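Local coordinates for aminopeptidase N (Francisella tularensis subsp. tularensis, PDB 5DLL), which belongs to the zinc-dependent M1 peptidases, releases N-terminal residues from peptides and probably takes part in breaking down intracellular peptides, at residues K675-C680 with M707-T712; Q699-A704 with Q711-E716. One frame throughout, in Å; residues are numbered along the deposited sequence.

How the contacts relate
Helix 707-717 belongs to both contacts. Contact 1 sets its first part against helix 668-685, and contact 2 sets its next turns against helix 691-703, so three helices of the ARM-repeat range meet with contact centres about 8 Å apart. In contact 2 all four touching residues are buried and their side chains meet by apolar contacts, with 200 Å² hidden. Contact 1 is only partly buried and hides 131 Å²; its lysine-aspartate pair is the buried half, and its glycine-threonine touch the more open one. The two join through Asp709, whose CB lies 3.9 Å from Leu700 CD1, and Gln711 and Thr712 belong to both ranges.

Contact 1 (K675-C680 with M707-T712); sequences KLKGVC and MTDQQT
Gly678 and Thr712 bring the two helices nearest, with their CA atoms 6.1 Å apart, and here Thr712 CG2 rests 3.7 Å from Gly678 CA. No side chain stands between the methyl and the glycine backbone. About one turn before Thr712, Asp709 receives Lys677 from helix 668-685 in a salt bridge. Lys677 NZ sits almost evenly between the carboxylate oxygens, 3.1 Å from Asp709 OD1 and 3.2 Å from Asp709 OD2, so the pairing is forked, though each hydrogen bond is weak. The lysine chain leaves with CG trans to the backbone nitrogen (chi1 171°) and then bends at chi3 (62°), meeting the aspartate side chain at about a right angle. Helices 668-685, 691-703 and 707-717 of the ARM-repeat range of this M1 aminopeptidase meet here, and Leu700 of helix 691-703 lies against both charged side chains. Asp709 stands in the opening turn of helix 707-717, where the helix end could further favour its negative charge; its own N bonds Asn706 OD1. Thr712 OG1 turns back along its helix to donate to Thr708 O at 2.7 Å, an oxygen that also accepts from Thr712 N.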
# COMPACT_ATOMS: atom_id res chain seq x y z
N LYS A 675 2.59 -0.99 -22.64
CA LYS A 675 3.56 -0.18 -21.92
C LYS A 675 4.93 -0.18 -22.58
O LYS A 675 5.60 0.86 -22.59
CB LYS A 675 3.64 -0.55 -20.43
CG LYS A 675 3.98 -1.99 -20.10
CD LYS A 675 3.98 -2.20 -18.59
CE LYS A 675 2.59 -2.03 -17.98
NZ LYS A 675 2.56 -2.38 -16.54
N LEU A 676 5.35 -1.30 -23.17
CA LEU A 676 6.56 -1.29 -24.00
C LEU A 676 6.35 -0.37 -25.20
O LEU A 676 7.26 0.36 -25.60
CB LEU A 676 6.93 -2.69 -24.48
CG LEU A 676 8.24 -2.74 -25.30
CD1 LEU A 676 9.42 -2.31 -24.44
CD2 LEU A 676 8.49 -4.11 -25.91
N LYS A 677 5.15 -0.43 -25.78
CA LYS A 677 4.75 0.51 -26.82
C LYS A 677 4.95 1.96 -26.37
O LYS A 677 5.46 2.78 -27.12
CB LYS A 677 3.29 0.27 -27.22
CG LYS A 677 2.73 1.34 -28.14
CD LYS A 677 1.39 0.94 -28.75
CE LYS A 677 0.32 0.75 -27.69
NZ LYS A 677 -1.04 0.83 -28.29
N GLY A 678 4.53 2.26 -25.14
CA GLY A 678 4.68 3.59 -24.56
C GLY A 678 6.13 3.99 -24.32
O GLY A 678 6.51 5.14 -24.57
N VAL A 679 6.94 3.05 -23.82
CA VAL A 679 8.37 3.30 -23.62
C VAL A 679 9.04 3.64 -24.94
O VAL A 679 9.83 4.58 -25.02
CB VAL A 679 9.08 2.09 -22.98
CG1 VAL A 679 10.60 2.29 -22.98
CG2 VAL A 679 8.58 1.87 -21.56
N CYS A 680 8.72 2.86 -25.97
CA CYS A 680 9.22 3.13 -27.32
C CYS A 680 8.88 4.54 -27.77
O CYS A 680 9.74 5.28 -28.23
CB CYS A 680 8.65 2.12 -28.32
SG CYS A 680 9.28 0.44 -28.12
N MET A 707 -8.28 4.36 -22.28
CA MET A 707 -7.59 5.47 -21.61
C MET A 707 -6.08 5.27 -21.54
O MET A 707 -5.33 6.24 -21.65
CB MET A 707 -8.14 5.71 -20.21
CG MET A 707 -7.67 7.02 -19.57
SD MET A 707 -8.06 8.51 -20.53
CE MET A 707 -9.85 8.45 -20.58
N THR A 708 -5.62 4.03 -21.37
CA THR A 708 -4.19 3.75 -21.25
C THR A 708 -3.41 4.30 -22.44
O THR A 708 -2.38 4.95 -22.27
CB THR A 708 -3.91 2.24 -21.12
OG1 THR A 708 -4.94 1.62 -20.33
CG2 THR A 708 -2.55 2.02 -20.47
N ASP A 709 -3.92 4.05 -23.65
CA ASP A 709 -3.30 4.54 -24.88
C ASP A 709 -3.47 6.05 -25.06
O ASP A 709 -2.58 6.73 -25.56
CB ASP A 709 -3.87 3.82 -26.11
CG ASP A 709 -3.29 2.42 -26.30
OD1 ASP A 709 -2.27 2.07 -25.67
OD2 ASP A 709 -3.86 1.66 -27.12
N GLN A 710 -4.63 6.57 -24.68
CA GLN A 710 -4.89 8.00 -24.79
C GLN A 710 -4.06 8.80 -23.78
O GLN A 710 -3.59 9.89 -24.09
CB GLN A 710 -6.37 8.30 -24.62
CG GLN A 710 -6.77 9.69 -25.10
CD GLN A 710 -8.25 9.81 -25.42
OE1 GLN A 710 -9.01 8.84 -25.32
NE2 GLN A 710 -8.67 11.01 -25.81
N GLN A 711 -3.88 8.24 -22.59
CA GLN A 711 -2.98 8.81 -21.58
C GLN A 711 -1.54 8.83 -22.12
O GLN A 711 -0.84 9.84 -21.99
CB GLN A 711 -3.07 8.01 -20.27
CG GLN A 711 -1.92 8.20 -19.28
CD GLN A 711 -0.74 7.26 -19.52
OE1 GLN A 711 -0.92 6.06 -19.74
NE2 GLN A 711 0.47 7.81 -19.49
N THR A 712 -1.11 7.73 -22.73
CA THR A 712 0.23 7.63 -23.29
C THR A 712 0.40 8.61 -24.45
O THR A 712 1.40 9.32 -24.53
CB THR A 712 0.53 6.20 -23.79
OG1 THR A 712 0.27 5.27 -22.73
CG2 THR A 712 1.98 6.07 -24.22

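Contact 2 (Q699-A704 with Q711-E716); sequences QLFDNA and QTAFTE
The Phe701 ring receives Ala713 CB at its edge, in the ring plane, with Phe701 CD1 3.9 Å from that methyl. Arg736 forms a cation-pi interaction with this ring, while the Phe714 ring stacks with Phe733 of helix 723-736. The two phenylalanine side chains lie side by side and point the same way; their meeting is of Phe701 CE1 with Phe714 CB, 3.9 Å apart, rather than a ring stack. These residues come from an alpha-alpha hairpin of the ARM-repeat range, in which helix 691-703 turns through a short loop into helix 707-717. The evidence is in the axes of the two short segments, which approach to 8.1 Å and run at 144° in their N-to-C directions, roughly antiparallel. The closest backbone approach is at Phe701 and Ala713, whose CA atoms are 4.8 Å apart, and such proximity is compatible with the small side chain there. Ala713 CB points at the other helix and meets two neighbours: Phe701 CB, 3.6 Å from it, and Leu700 CG, 4.0 Å from it. Phe701 carries its ring with CG anti to the backbone N (chi1 -169°), which runs the ring alongside helix 707-717 and past Ala713 towards Phe714. Leu700 extends the apolar surface on its other flank, where it also touches Lys677 and Leu681 of helix 668-685, so the hairpin is packed against the preceding helix. All four touching residues are buried. Behind the interface, Thr715 OG1 donates to Gln711 O at 2.6 Å from a position 36° out of the carbonyl plane.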
# COMPACT_ATOMS: atom_id res chain seq x y z
N GLN A 699 -1.52 10.14 -34.00
CA GLN A 699 -2.47 9.14 -34.49
C GLN A 699 -3.02 8.31 -33.34
O GLN A 699 -4.23 8.11 -33.23
CB GLN A 699 -1.84 8.23 -35.55
CG GLN A 699 -1.56 8.93 -36.88
CD GLN A 699 -2.80 9.51 -37.53
OE1 GLN A 699 -3.76 8.78 -37.83
NE2 GLN A 699 -2.79 10.82 -37.76
N LEU A 700 -2.13 7.84 -32.47
CA LEU A 700 -2.52 7.06 -31.29
C LEU A 700 -3.53 7.83 -30.45
O LEU A 700 -4.51 7.27 -29.97
CB LEU A 700 -1.29 6.71 -30.44
CG LEU A 700 -1.49 5.81 -29.21
CD1 LEU A 700 -2.28 4.56 -29.56
CD2 LEU A 700 -0.14 5.44 -28.61
N PHE A 701 -3.26 9.12 -30.30
CA PHE A 701 -4.16 10.04 -29.62
C PHE A 701 -5.56 10.00 -30.24
O PHE A 701 -6.55 9.87 -29.52
CB PHE A 701 -3.60 11.47 -29.69
CG PHE A 701 -4.32 12.45 -28.81
CD1 PHE A 701 -4.24 12.34 -27.43
CD2 PHE A 701 -5.05 13.49 -29.37
CE1 PHE A 701 -4.90 13.25 -26.62
CE2 PHE A 701 -5.70 14.41 -28.56
CZ PHE A 701 -5.63 14.28 -27.18
N ASP A 702 -5.64 10.10 -31.56
CA ASP A 702 -6.93 10.14 -32.26
C ASP A 702 -7.62 8.78 -32.33
O ASP A 702 -8.85 8.71 -32.35
CB ASP A 702 -6.76 10.69 -33.68
CG ASP A 702 -6.17 12.08 -33.70
OD1 ASP A 702 -6.57 12.93 -32.87
OD2 ASP A 702 -5.30 12.34 -34.56
N ASN A 703 -6.83 7.71 -32.37
CA ASN A 703 -7.36 6.37 -32.64
C ASN A 703 -7.57 5.48 -31.42
O ASN A 703 -8.30 4.49 -31.51
CB ASN A 703 -6.45 5.64 -33.63
CG ASN A 703 -6.26 6.41 -34.93
OD1 ASN A 703 -7.16 7.12 -35.38
ND2 ASN A 703 -5.09 6.26 -35.54
N ALA A 704 -6.93 5.80 -30.30
CA ALA A 704 -6.99 4.95 -29.10
C ALA A 704 -8.42 4.62 -28.70
O ALA A 704 -9.29 5.50 -28.73
CB ALA A 704 -6.27 5.62 -27.94
N GLN A 711 -3.88 8.24 -22.59
CA GLN A 711 -2.98 8.81 -21.58
C GLN A 711 -1.54 8.83 -22.12
O GLN A 711 -0.84 9.84 -21.99
CB GLN A 711 -3.07 8.01 -20.27
CG GLN A 711 -1.92 8.20 -19.28
CD GLN A 711 -0.74 7.26 -19.52
OE1 GLN A 711 -0.92 6.06 -19.74
NE2 GLN A 711 0.47 7.81 -19.49
N THR A 712 -1.11 7.73 -22.73
CA THR A 712 0.23 7.63 -23.29
C THR A 712 0.40 8.61 -24.45
O THR A 712 1.40 9.32 -24.53
CB THR A 712 0.53 6.20 -23.79
OG1 THR A 712 0.27 5.27 -22.73
CG2 THR A 712 1.98 6.07 -24.22
N ALA A 713 -0.59 8.65 -25.35
CA ALA A 713 -0.55 9.56 -26.49
C ALA A 713 -0.47 11.02 -26.04
O ALA A 713 0.36 11.78 -26.55
CB ALA A 713 -1.78 9.35 -27.36
N PHE A 714 -1.31 11.39 -25.09
CA PHE A 714 -1.32 12.75 -24.54
C PHE A 714 0.02 13.10 -23.89
O PHE A 714 0.61 14.13 -24.22
CB PHE A 714 -2.47 12.91 -23.53
CG PHE A 714 -2.64 14.31 -22.98
CD1 PHE A 714 -2.52 15.43 -23.80
CD2 PHE A 714 -2.98 14.51 -21.65
CE1 PHE A 714 -2.69 16.72 -23.29
CE2 PHE A 714 -3.16 15.79 -21.13
CZ PHE A 714 -3.01 16.89 -21.96
N THR A 715 0.50 12.24 -23.00
CA THR A 715 1.76 12.46 -22.30
C THR A 715 2.92 12.74 -23.26
O THR A 715 3.73 13.64 -23.02
CB THR A 715 2.15 11.24 -21.42
OG1 THR A 715 1.06 10.91 -20.55
CG2 THR A 715 3.41 11.53 -20.59
N GLU A 716 3.00 11.98 -24.35
CA GLU A 716 4.10 12.10 -25.30
C GLU A 716 3.91 13.29 -26.24
O GLU A 716 4.88 13.91 -26.68
CB GLU A 716 4.26 10.81 -26.11
CG GLU A 716 4.41 9.54 -25.28
CD GLU A 716 5.65 9.50 -24.41
OE1 GLU A 716 6.54 10.37 -24.57
OE2 GLU A 716 5.74 8.59 -23.55